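Local coordinates for protein intradiol ring-cleavage dioxygenase (Streptomyces sp. SirexAA-E, PDB 4ILV) that probably catalyses iron(III)-dependent intradiol cleavage of catechol-type aromatic rings, as a secreted dioxygenase fused to a carbohydrate-binding module, at residues A[44-55]-A[95-106]; A[84-93]-A[114-123]. All coordinates share one frame; numbering follows the deposited sequence.

Contact 1: residues A[44-55]-A[95-106]; sequences YFKPDSPPRTSL and YDMTGFAFRGHQ. With FE (Fe (III) ion), chain C.
With its chain extended from CG to NE and turned at the end (chi4 -85°), Arg103 presents its guanidinium edge to Tyr44, and NH1 and NH2 both close on Tyr44 O, NH2 at 2.7 Å. NE and NH1 grip Asp96 O in the same plane, which fixes the group's rotation. Lys46 lays CG over the centre of one guanidinium face, then bends at chi3 (67°) so that NZ reaches Met97 O at 3.0 Å and Gly99 O, both from above the carbonyl plane. The same ammonium sits over a face of the Phe100 ring in a cation-pi contact, 4.2 Å from NZ to the ring centroid. Tyr44 CB rests on one face of the Tyr95 ring in a CH-pi contact, and the two rings are slid apart with little overlap. This is the iron end of an intradiol dioxygenase domain: Tyr95 OH binds the iron(III) ion at 2.0 Å, alongside Tyr124, His130 and His132. Farther along, segment 44-55 is pinned to strand 103-106 by a single beta bridge between Pro51 and His105, with His105 N donating to Pro50 O at 3.0 Å and Arg52 N to His105 O. His105 ND1 meets Ser49 OG in the ring plane at 2.8 Å, and that hydroxyl is also hydrogen-bonded to Asp85 OD1. Arg52 clasps Arg103 O side-on through NE and NH1, NE at 3.0 Å.

Contact 2: residues A[84-93]-A[114-123]; sequences LDFWQADTGG and FTLRTIVPGL
Leu84 CD1 presses on Phe114 CB at 3.5 Å, the first of the apolar contacts between the two strands. Phe86 and Leu116 lie alongside one another, pointing opposite ways, which puts Leu116 CD2 over one face of the Phe86 ring in a CH-pi contact, 4.0 Å from its centroid. The Phe86 ring also reaches Phe114, CZ to CE1, with the two side chains crossing at about a right angle. Polar side-chain bonds take over at Gln88, which, with CG between its backbone N and carbonyl carbon (chi1 68°) and the chain straight from there, reaches across to strand 114-119. Its NE2 makes a nearly straight bond to Ile119 O (3.1 Å, 175°) and a second to Ala89 O, both acceptors lying in the amide plane; these fix the flip of the amide. Thr118 OG1 donates to Gln88 OE1 at 2.6 Å, from above the plane of the side-chain carbonyl. Among backbone bonds, Asp90 O accepts from Gly122 N (2.8 Å) and, from the opposite face of its plane, from Gly93 N, which closes the type I turn 90-93. The Asp90 side chain braces that turn: OD1 accepts from Gly92 N, an Asx turn, and from Ala94 N. Gly122 CA makes a CA-H...O contact with Thr91 O at 3.3 Å. Strands 84-87 and 114-119, whose segment axes approach to 9.8 Å at 19°, contribute to the core between the two sheets of the beta sandwich expected of an intradiol dioxygenase.

In the fold
From the N terminus, the chain first runs through loop 44-55, ahead of strand 64-72, then along strand 83-87 and its following turn. Residues 95-106, a loop and the strand that begins at 103, come back to that first loop, closing contact 1. Strand 113-119 and the loop after it then return to 84-93, closing contact 2. The segments alternate, so the two closures cross. Contact 1 ties the N-terminal loop to the edge of the sheet containing 103-107 and 83-87; contact 2 joins that sheet to the opposing one through 113-119. They meet along neighbouring strands 83-87 and 103-107, where Leu84 N is hydrogen-bonded to Gln106 O, and where Gln106 packs on Phe114.

Contact 1: residues A[44-55]-A[95-106]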
loop_
_atom_site.group_PDB
_atom_site.type_symbol
_atom_site.label_atom_id
_atom_site.label_comp_id
_atom_site.label_asym_id
_atom_site.label_seq_id
_atom_site.Cartn_x
_atom_site.Cartn_y
_atom_site.Cartn_z
ATOM N N TYR A 44 -2.512 10.905 -9.266
ATOM C CA TYR A 44 -3.810 10.327 -8.896
ATOM C C TYR A 44 -4.126 10.272 -7.398
ATOM O O TYR A 44 -5.085 9.620 -6.984
ATOM C CB TYR A 44 -3.978 8.958 -9.556
ATOM C CG TYR A 44 -3.825 9.037 -11.055
ATOM C CD1 TYR A 44 -4.418 10.068 -11.777
ATOM C CD2 TYR A 44 -3.037 8.123 -11.748
ATOM C CE1 TYR A 44 -4.261 10.166 -13.146
ATOM C CE2 TYR A 44 -2.875 8.214 -13.127
ATOM C CZ TYR A 44 -3.489 9.238 -13.818
ATOM O OH TYR A 44 -3.332 9.337 -15.186
ATOM N N PHE A 45 -3.320 10.934 -6.581
ATOM C CA PHE A 45 -3.648 11.048 -5.167
ATOM C C PHE A 45 -4.810 12.022 -4.946
ATOM O O PHE A 45 -4.924 13.031 -5.636
ATOM C CB PHE A 45 -2.430 11.496 -4.350
ATOM C CG PHE A 45 -2.737 11.753 -2.898
ATOM C CD1 PHE A 45 -2.993 10.698 -2.029
ATOM C CD2 PHE A 45 -2.775 13.051 -2.400
ATOM C CE1 PHE A 45 -3.272 10.935 -0.683
ATOM C CE2 PHE A 45 -3.057 13.295 -1.055
ATOM C CZ PHE A 45 -3.304 12.233 -0.197
ATOM N N LYS A 46 -5.664 11.713 -3.979
ATOM C CA LYS A 46 -6.709 12.632 -3.544
ATOM C C LYS A 46 -6.666 12.711 -2.020
ATOM O O LYS A 46 -6.734 11.684 -1.336
ATOM C CB LYS A 46 -8.090 12.165 -4.007
ATOM C CG LYS A 46 -8.339 12.360 -5.492
ATOM C CD LYS A 46 -9.773 11.998 -5.891
ATOM C CE LYS A 46 -10.796 12.948 -5.292
ATOM N NZ LYS A 46 -12.181 12.599 -5.746
ATOM N N PRO A 47 -6.525 13.930 -1.479
ATOM C CA PRO A 47 -6.558 14.071 -0.020
ATOM C C PRO A 47 -7.950 13.741 0.509
ATOM O O PRO A 47 -8.893 13.654 -0.277
ATOM C CB PRO A 47 -6.235 15.556 0.197
ATOM C CG PRO A 47 -6.622 16.223 -1.076
ATOM C CD PRO A 47 -6.331 15.225 -2.159
ATOM N N ASP A 48 -8.053 13.540 1.820
ATOM C CA ASP A 48 -9.326 13.336 2.502
ATOM C C ASP A 48 -9.976 11.992 2.214
ATOM O O ASP A 48 -11.194 11.924 2.071
ATOM C CB ASP A 48 -10.308 14.480 2.209
ATOM C CG ASP A 48 -9.770 15.831 2.643
ATOM O OD1 ASP A 48 -9.153 15.902 3.729
ATOM O OD2 ASP A 48 -9.968 16.820 1.902
ATOM N N SER A 49 -9.173 10.928 2.135
ATOM C CA SER A 49 -9.714 9.581 1.984
ATOM C C SER A 49 -10.511 9.261 3.247
ATOM O O SER A 49 -10.235 9.822 4.306
ATOM C CB SER A 49 -8.595 8.544 1.794
ATOM O OG SER A 49 -7.873 8.313 3.001
ATOM N N PRO A 50 -11.527 8.389 3.128
ATOM C CA PRO A 50 -12.315 7.977 4.293
ATOM C C PRO A 50 -11.527 6.992 5.151
ATOM O O PRO A 50 -10.596 6.362 4.656
ATOM C CB PRO A 50 -13.508 7.265 3.663
ATOM C CG PRO A 50 -12.977 6.737 2.364
ATOM C CD PRO A 50 -12.010 7.762 1.882
ATOM N N PRO A 51 -11.892 6.852 6.429
ATOM C CA PRO A 51 -11.234 5.794 7.205
ATOM C C PRO A 51 -11.863 4.422 6.941
ATOM O O PRO A 51 -13.063 4.227 7.191
ATOM C CB PRO A 51 -11.471 6.227 8.653
ATOM C CG PRO A 51 -12.772 7.011 8.590
ATOM C CD PRO A 51 -12.814 7.668 7.238
ATOM N N ARG A 52 -11.058 3.495 6.429
ATOM C CA ARG A 52 -11.473 2.106 6.235
ATOM C C ARG A 52 -10.281 1.207 5.929
ATOM O O ARG A 52 -9.361 1.610 5.225
ATOM C CB ARG A 52 -12.490 1.998 5.085
ATOM C CG ARG A 52 -12.045 2.640 3.777
ATOM C CD ARG A 52 -13.194 2.606 2.730
ATOM N NE ARG A 52 -12.938 3.492 1.589
ATOM C CZ ARG A 52 -13.884 3.936 0.752
ATOM N NH1 ARG A 52 -13.572 4.750 -0.254
ATOM N NH2 ARG A 52 -15.157 3.599 0.932
ATOM N N THR A 53 -10.324 -0.035 6.406
ATOM C CA THR A 53 -9.254 -0.988 6.103
ATOM C C THR A 53 -9.649 -1.858 4.918
ATOM O O THR A 53 -8.802 -2.511 4.313
ATOM C CB THR A 53 -8.986 -1.912 7.268
ATOM O OG1 THR A 53 -10.203 -2.583 7.600
ATOM C CG2 THR A 53 -8.483 -1.120 8.478
ATOM N N SER A 54 -10.946 -1.870 4.595
ATOM C CA SER A 54 -11.422 -2.656 3.464
ATOM C C SER A 54 -11.873 -1.756 2.316
ATOM O O SER A 54 -12.692 -0.864 2.512
ATOM C CB SER A 54 -12.562 -3.572 3.901
ATOM O OG SER A 54 -13.062 -4.314 2.802
ATOM N N LEU A 55 -11.352 -2.001 1.117
ATOM C CA LEU A 55 -11.691 -1.174 -0.037
ATOM C C LEU A 55 -12.664 -1.884 -0.960
ATOM O O LEU A 55 -13.076 -1.327 -1.969
ATOM C CB LEU A 55 -10.431 -0.849 -0.845
ATOM C CG LEU A 55 -9.288 -0.177 -0.082
ATOM C CD1 LEU A 55 -8.145 0.138 -1.026
ATOM C CD2 LEU A 55 -9.773 1.093 0.636
ATOM N N TYR A 95 -7.988 4.810 -11.851
ATOM C CA TYR A 95 -8.108 5.458 -10.543
ATOM C C TYR A 95 -9.410 6.252 -10.510
ATOM O O TYR A 95 -9.850 6.785 -11.533
ATOM C CB TYR A 95 -6.939 6.419 -10.268
ATOM C CG TYR A 95 -5.603 5.745 -10.025
ATOM C CD1 TYR A 95 -5.147 5.510 -8.722
ATOM C CD2 TYR A 95 -4.794 5.352 -11.086
ATOM C CE1 TYR A 95 -3.921 4.888 -8.489
ATOM C CE2 TYR A 95 -3.553 4.736 -10.859
ATOM C CZ TYR A 95 -3.129 4.499 -9.557
ATOM O OH TYR A 95 -1.912 3.883 -9.314
ATOM N N ASP A 96 -10.015 6.362 -9.334
ATOM C CA ASP A 96 -11.255 7.126 -9.204
ATOM C C ASP A 96 -10.935 8.576 -8.870
ATOM O O ASP A 96 -10.487 8.869 -7.766
ATOM C CB ASP A 96 -12.153 6.492 -8.131
ATOM C CG ASP A 96 -13.517 7.174 -8.011
ATOM O OD1 ASP A 96 -13.861 8.044 -8.839
ATOM O OD2 ASP A 96 -14.257 6.819 -7.074
ATOM N N MET A 97 -11.140 9.476 -9.832
ATOM C CA MET A 97 -10.864 10.899 -9.616
ATOM C C MET A 97 -12.092 11.700 -9.181
ATOM O O MET A 97 -11.973 12.820 -8.687
ATOM C CB MET A 97 -10.258 11.543 -10.871
ATOM C CG MET A 97 -8.886 11.000 -11.266
ATOM S SD MET A 97 -7.733 10.749 -9.890
ATOM C CE MET A 97 -7.557 12.399 -9.215
ATOM N N THR A 98 -13.273 11.133 -9.380
ATOM C CA THR A 98 -14.498 11.844 -9.039
ATOM C C THR A 98 -14.902 11.477 -7.612
ATOM O O THR A 98 -15.360 12.336 -6.853
ATOM C CB THR A 98 -15.630 11.579 -10.060
ATOM O OG1 THR A 98 -16.195 10.282 -9.855
ATOM C CG2 THR A 98 -15.075 11.653 -11.468
ATOM N N GLY A 99 -14.748 10.199 -7.261
ATOM C CA GLY A 99 -14.984 9.748 -5.897
ATOM C C GLY A 99 -13.757 9.202 -5.183
ATOM O O GLY A 99 -12.618 9.582 -5.477
ATOM N N PHE A 100 -13.983 8.270 -4.262
ATOM C CA PHE A 100 -12.891 7.750 -3.452
ATOM C C PHE A 100 -12.832 6.235 -3.471
ATOM O O PHE A 100 -12.286 5.611 -2.551
ATOM C CB PHE A 100 -12.988 8.289 -2.018
ATOM C CG PHE A 100 -12.655 9.756 -1.906
ATOM C CD1 PHE A 100 -11.385 10.166 -1.540
ATOM C CD2 PHE A 100 -13.609 10.720 -2.180
ATOM C CE1 PHE A 100 -11.076 11.507 -1.443
ATOM C CE2 PHE A 100 -13.307 12.065 -2.090
ATOM C CZ PHE A 100 -12.037 12.460 -1.717
ATOM N N ALA A 101 -13.371 5.627 -4.526
ATOM C CA ALA A 101 -13.211 4.187 -4.664
ATOM C C ALA A 101 -11.714 3.841 -4.653
ATOM O O ALA A 101 -10.897 4.544 -5.255
ATOM C CB ALA A 101 -13.883 3.677 -5.933
ATOM N N PHE A 102 -11.364 2.772 -3.946
ATOM C CA PHE A 102 -9.977 2.330 -3.827
ATOM C C PHE A 102 -9.060 3.352 -3.203
ATOM O O PHE A 102 -7.864 3.409 -3.502
ATOM C CB PHE A 102 -9.442 1.814 -5.162
ATOM C CG PHE A 102 -10.041 0.510 -5.545
ATOM C CD1 PHE A 102 -9.607 -0.658 -4.933
ATOM C CD2 PHE A 102 -11.075 0.444 -6.462
ATOM C CE1 PHE A 102 -10.168 -1.870 -5.254
ATOM C CE2 PHE A 102 -11.652 -0.776 -6.792
ATOM C CZ PHE A 102 -11.199 -1.934 -6.186
ATOM N N ARG A 103 -9.645 4.146 -2.312
ATOM C CA ARG A 103 -8.910 5.071 -1.468
ATOM C C ARG A 103 -9.411 4.855 -0.040
ATOM O O ARG A 103 -10.618 4.800 0.204
ATOM C CB ARG A 103 -9.154 6.519 -1.909
ATOM C CG ARG A 103 -8.944 6.745 -3.408
ATOM C CD ARG A 103 -9.124 8.200 -3.796
ATOM N NE ARG A 103 -8.927 8.414 -5.226
ATOM C CZ ARG A 103 -7.740 8.616 -5.796
ATOM N NH1 ARG A 103 -7.661 8.812 -7.111
ATOM N NH2 ARG A 103 -6.628 8.615 -5.056
ATOM N N GLY A 104 -8.494 4.711 0.905
ATOM C CA GLY A 104 -8.882 4.549 2.296
ATOM C C GLY A 104 -7.679 4.575 3.228
ATOM O O GLY A 104 -6.611 4.097 2.863
ATOM N N HIS A 105 -7.851 5.125 4.429
ATOM C CA HIS A 105 -6.751 5.196 5.388
ATOM C C HIS A 105 -7.089 4.514 6.706
ATOM O O HIS A 105 -8.265 4.253 7.009
ATOM C CB HIS A 105 -6.337 6.649 5.648
ATOM C CG HIS A 105 -7.348 7.445 6.421
ATOM N ND1 HIS A 105 -8.268 8.276 5.812
ATOM C CD2 HIS A 105 -7.566 7.554 7.751
ATOM C CE1 HIS A 105 -9.020 8.847 6.738
ATOM N NE2 HIS A 105 -8.613 8.424 7.922
ATOM N N GLN A 106 -6.044 4.263 7.494
ATOM C CA GLN A 106 -6.173 3.587 8.779
ATOM C C GLN A 106 -5.023 3.977 9.697
ATOM O O GLN A 106 -4.055 4.595 9.263
ATOM C CB GLN A 106 -6.163 2.072 8.587
ATOM C CG GLN A 106 -4.846 1.540 8.013
ATOM C CD GLN A 106 -4.900 0.063 7.712
ATOM O OE1 GLN A 106 -4.587 -0.767 8.566
ATOM N NE2 GLN A 106 -5.286 -0.280 6.484
HETATM FE FE FE C . -0.167 4.837 -9.767
HETATM O O HOH W 1 -6.207 9.175 -2.349
HETATM O O HOH W 2 -6.552 1.861 4.902
HETATM O O HOH W 3 -13.170 1.395 -2.276
#

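Contact 2: residues A[84-93]-A[114-123]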
loop_
_atom_site.group_PDB
_atom_site.type_symbol
_atom_site.label_atom_id
_atom_site.label_comp_id
_atom_site.label_asym_id
_atom_site.label_seq_id
_atom_site.Cartn_x
_atom_site.Cartn_y
_atom_site.Cartn_z
ATOM N N LEU A 84 -1.732 5.290 7.892
ATOM C CA LEU A 84 -1.457 4.695 6.589
ATOM C C LEU A 84 -2.610 4.996 5.622
ATOM O O LEU A 84 -3.736 4.592 5.862
ATOM C CB LEU A 84 -1.276 3.186 6.717
ATOM C CG LEU A 84 -0.068 2.768 7.565
ATOM C CD1 LEU A 84 -0.146 1.293 7.871
ATOM C CD2 LEU A 84 1.211 3.082 6.801
ATOM N N ASP A 85 -2.312 5.700 4.543
ATOM C CA ASP A 85 -3.321 6.167 3.603
ATOM C C ASP A 85 -3.029 5.519 2.259
ATOM O O ASP A 85 -2.055 5.873 1.599
ATOM C CB ASP A 85 -3.244 7.694 3.517
ATOM C CG ASP A 85 -4.378 8.320 2.683
ATOM O OD1 ASP A 85 -5.379 7.630 2.388
ATOM O OD2 ASP A 85 -4.267 9.522 2.341
ATOM N N PHE A 86 -3.863 4.559 1.867
ATOM C CA PHE A 86 -3.634 3.779 0.652
ATOM C C PHE A 86 -4.491 4.283 -0.511
ATOM O O PHE A 86 -5.629 4.706 -0.314
ATOM C CB PHE A 86 -3.987 2.310 0.897
ATOM C CG PHE A 86 -3.042 1.576 1.828
ATOM C CD1 PHE A 86 -1.879 1.012 1.337
ATOM C CD2 PHE A 86 -3.350 1.405 3.166
ATOM C CE1 PHE A 86 -1.031 0.302 2.163
ATOM C CE2 PHE A 86 -2.505 0.695 4.011
ATOM C CZ PHE A 86 -1.346 0.146 3.513
ATOM N N TRP A 87 -3.944 4.254 -1.720
ATOM C CA TRP A 87 -4.775 4.398 -2.912
ATOM C C TRP A 87 -4.182 3.575 -4.065
ATOM O O TRP A 87 -2.996 3.231 -4.035
ATOM C CB TRP A 87 -5.010 5.876 -3.281
ATOM C CG TRP A 87 -3.822 6.598 -3.836
ATOM C CD1 TRP A 87 -3.606 6.931 -5.150
ATOM C CD2 TRP A 87 -2.699 7.103 -3.104
ATOM N NE1 TRP A 87 -2.413 7.595 -5.277
ATOM C CE2 TRP A 87 -1.837 7.718 -4.039
ATOM C CE3 TRP A 87 -2.326 7.074 -1.756
ATOM C CZ2 TRP A 87 -0.624 8.303 -3.669
ATOM C CZ3 TRP A 87 -1.118 7.658 -1.387
ATOM C CH2 TRP A 87 -0.284 8.265 -2.341
ATOM N N GLN A 88 -5.006 3.243 -5.060
ATOM C CA GLN A 88 -4.593 2.302 -6.103
ATOM C C GLN A 88 -5.590 2.273 -7.239
ATOM O O GLN A 88 -6.716 2.746 -7.094
ATOM C CB GLN A 88 -4.524 0.881 -5.544
ATOM C CG GLN A 88 -5.917 0.323 -5.181
ATOM C CD GLN A 88 -5.908 -1.150 -4.850
ATOM O OE1 GLN A 88 -5.611 -1.547 -3.722
ATOM N NE2 GLN A 88 -6.240 -1.979 -5.833
ATOM N N ALA A 89 -5.188 1.674 -8.355
ATOM C CA ALA A 89 -6.110 1.481 -9.474
ATOM C C ALA A 89 -7.025 0.299 -9.206
ATOM O O ALA A 89 -6.692 -0.580 -8.400
ATOM C CB ALA A 89 -5.333 1.260 -10.766
ATOM N N ASP A 90 -8.172 0.269 -9.889
ATOM C CA ASP A 90 -9.076 -0.869 -9.805
ATOM C C ASP A 90 -8.541 -2.014 -10.661
ATOM O O ASP A 90 -7.428 -1.921 -11.178
ATOM C CB ASP A 90 -10.528 -0.476 -10.164
ATOM C CG ASP A 90 -10.705 -0.032 -11.616
ATOM O OD1 ASP A 90 -9.823 -0.280 -12.477
ATOM O OD2 ASP A 90 -11.773 0.569 -11.892
ATOM N N THR A 91 -9.303 -3.096 -10.792
ATOM C CA THR A 91 -8.814 -4.269 -11.524
ATOM C C THR A 91 -8.512 -3.964 -12.994
ATOM O O THR A 91 -7.751 -4.675 -13.645
ATOM C CB THR A 91 -9.782 -5.458 -11.431
ATOM O OG1 THR A 91 -9.119 -6.634 -11.892
ATOM C CG2 THR A 91 -11.059 -5.221 -12.289
ATOM N N GLY A 92 -9.117 -2.901 -13.511
ATOM C CA GLY A 92 -8.939 -2.529 -14.898
ATOM C C GLY A 92 -7.925 -1.413 -15.077
ATOM O O GLY A 92 -7.754 -0.894 -16.179
ATOM N N GLY A 93 -7.287 -1.011 -13.985
ATOM C CA GLY A 93 -6.227 -0.023 -14.058
ATOM C C GLY A 93 -6.674 1.428 -13.971
ATOM O O GLY A 93 -5.882 2.332 -14.216
ATOM N N PHE A 114 -1.024 -3.431 10.552
ATOM C CA PHE A 114 -2.062 -2.924 9.639
ATOM C C PHE A 114 -2.601 -4.061 8.774
ATOM O O PHE A 114 -1.942 -5.098 8.635
ATOM C CB PHE A 114 -1.510 -1.839 8.718
ATOM C CG PHE A 114 -0.563 -2.369 7.672
ATOM C CD1 PHE A 114 -1.013 -2.659 6.385
ATOM C CD2 PHE A 114 0.778 -2.572 7.973
ATOM C CE1 PHE A 114 -0.148 -3.168 5.422
ATOM C CE2 PHE A 114 1.661 -3.075 7.011
ATOM C CZ PHE A 114 1.196 -3.364 5.730
ATOM N N THR A 115 -3.789 -3.848 8.203
ATOM C CA THR A 115 -4.367 -4.759 7.227
ATOM C C THR A 115 -5.126 -3.980 6.171
ATOM O O THR A 115 -5.827 -3.021 6.488
ATOM C CB THR A 115 -5.367 -5.732 7.857
ATOM O OG1 THR A 115 -4.890 -6.152 9.136
ATOM C CG2 THR A 115 -5.532 -6.934 6.967
ATOM N N LEU A 116 -4.997 -4.412 4.923
ATOM C CA LEU A 116 -5.709 -3.772 3.818
ATOM C C LEU A 116 -6.368 -4.838 2.975
ATOM O O LEU A 116 -5.681 -5.665 2.379
ATOM C CB LEU A 116 -4.751 -2.988 2.937
ATOM C CG LEU A 116 -5.434 -2.289 1.749
ATOM C CD1 LEU A 116 -6.261 -1.123 2.229
ATOM C CD2 LEU A 116 -4.394 -1.823 0.766
ATOM N N ARG A 117 -7.698 -4.843 2.946
ATOM C CA ARG A 117 -8.411 -5.781 2.086
ATOM C C ARG A 117 -8.783 -5.084 0.787
ATOM O O ARG A 117 -9.488 -4.071 0.806
ATOM C CB ARG A 117 -9.670 -6.306 2.758
ATOM C CG ARG A 117 -10.363 -7.367 1.910
ATOM C CD ARG A 117 -11.760 -7.668 2.417
ATOM N NE ARG A 117 -12.512 -8.501 1.479
ATOM C CZ ARG A 117 -13.833 -8.648 1.519
ATOM N NH1 ARG A 117 -14.538 -8.011 2.446
ATOM N NH2 ARG A 117 -14.451 -9.422 0.630
ATOM N N THR A 118 -8.334 -5.628 -0.339
ATOM C CA THR A 118 -8.494 -4.915 -1.607
ATOM C C THR A 118 -8.552 -5.926 -2.752
ATOM O O THR A 118 -8.844 -7.093 -2.516
ATOM C CB THR A 118 -7.343 -3.864 -1.775
ATOM O OG1 THR A 118 -7.561 -3.062 -2.939
ATOM C CG2 THR A 118 -5.955 -4.537 -1.846
ATOM N N ILE A 119 -8.329 -5.494 -3.991
ATOM C CA ILE A 119 -8.112 -6.459 -5.079
ATOM C C ILE A 119 -6.783 -6.130 -5.736
ATOM O O ILE A 119 -6.245 -5.048 -5.526
ATOM C CB ILE A 119 -9.287 -6.515 -6.140
ATOM C CG1 ILE A 119 -9.760 -5.122 -6.542
ATOM C CG2 ILE A 119 -10.490 -7.257 -5.557
ATOM C CD1 ILE A 119 -8.840 -4.376 -7.499
ATOM N N VAL A 120 -6.252 -7.052 -6.521
ATOM C CA VAL A 120 -4.972 -6.811 -7.169
ATOM C C VAL A 120 -5.178 -5.670 -8.155
ATOM O O VAL A 120 -6.050 -5.762 -9.014
ATOM C CB VAL A 120 -4.494 -8.079 -7.895
ATOM C CG1 VAL A 120 -3.207 -7.823 -8.655
ATOM C CG2 VAL A 120 -4.301 -9.233 -6.883
ATOM N N PRO A 121 -4.413 -4.569 -8.013
ATOM C CA PRO A 121 -4.629 -3.467 -8.962
ATOM C C PRO A 121 -4.265 -3.862 -10.392
ATOM O O PRO A 121 -3.336 -4.642 -10.615
ATOM C CB PRO A 121 -3.697 -2.366 -8.461
ATOM C CG PRO A 121 -2.611 -3.110 -7.656
ATOM C CD PRO A 121 -3.337 -4.290 -7.047
ATOM N N GLY A 122 -5.008 -3.324 -11.350
ATOM C CA GLY A 122 -4.745 -3.590 -12.748
ATOM C C GLY A 122 -3.606 -2.740 -13.295
ATOM O O GLY A 122 -3.249 -1.701 -12.726
ATOM N N LEU A 123 -3.025 -3.197 -14.401
ATOM C CA LEU A 123 -1.991 -2.439 -15.095
ATOM C C LEU A 123 -2.569 -1.278 -15.915
ATOM O O LEU A 123 -3.672 -1.382 -16.476
ATOM C CB LEU A 123 -1.218 -3.352 -16.034
ATOM C CG LEU A 123 -0.359 -4.450 -15.426
ATOM C CD1 LEU A 123 0.338 -5.182 -16.566
ATOM C CD2 LEU A 123 0.646 -3.863 -14.458
HETATM O O HOH W 4 -7.586 -7.873 -9.884
HETATM O O HOH W 5 -5.542 0.252 -17.626
#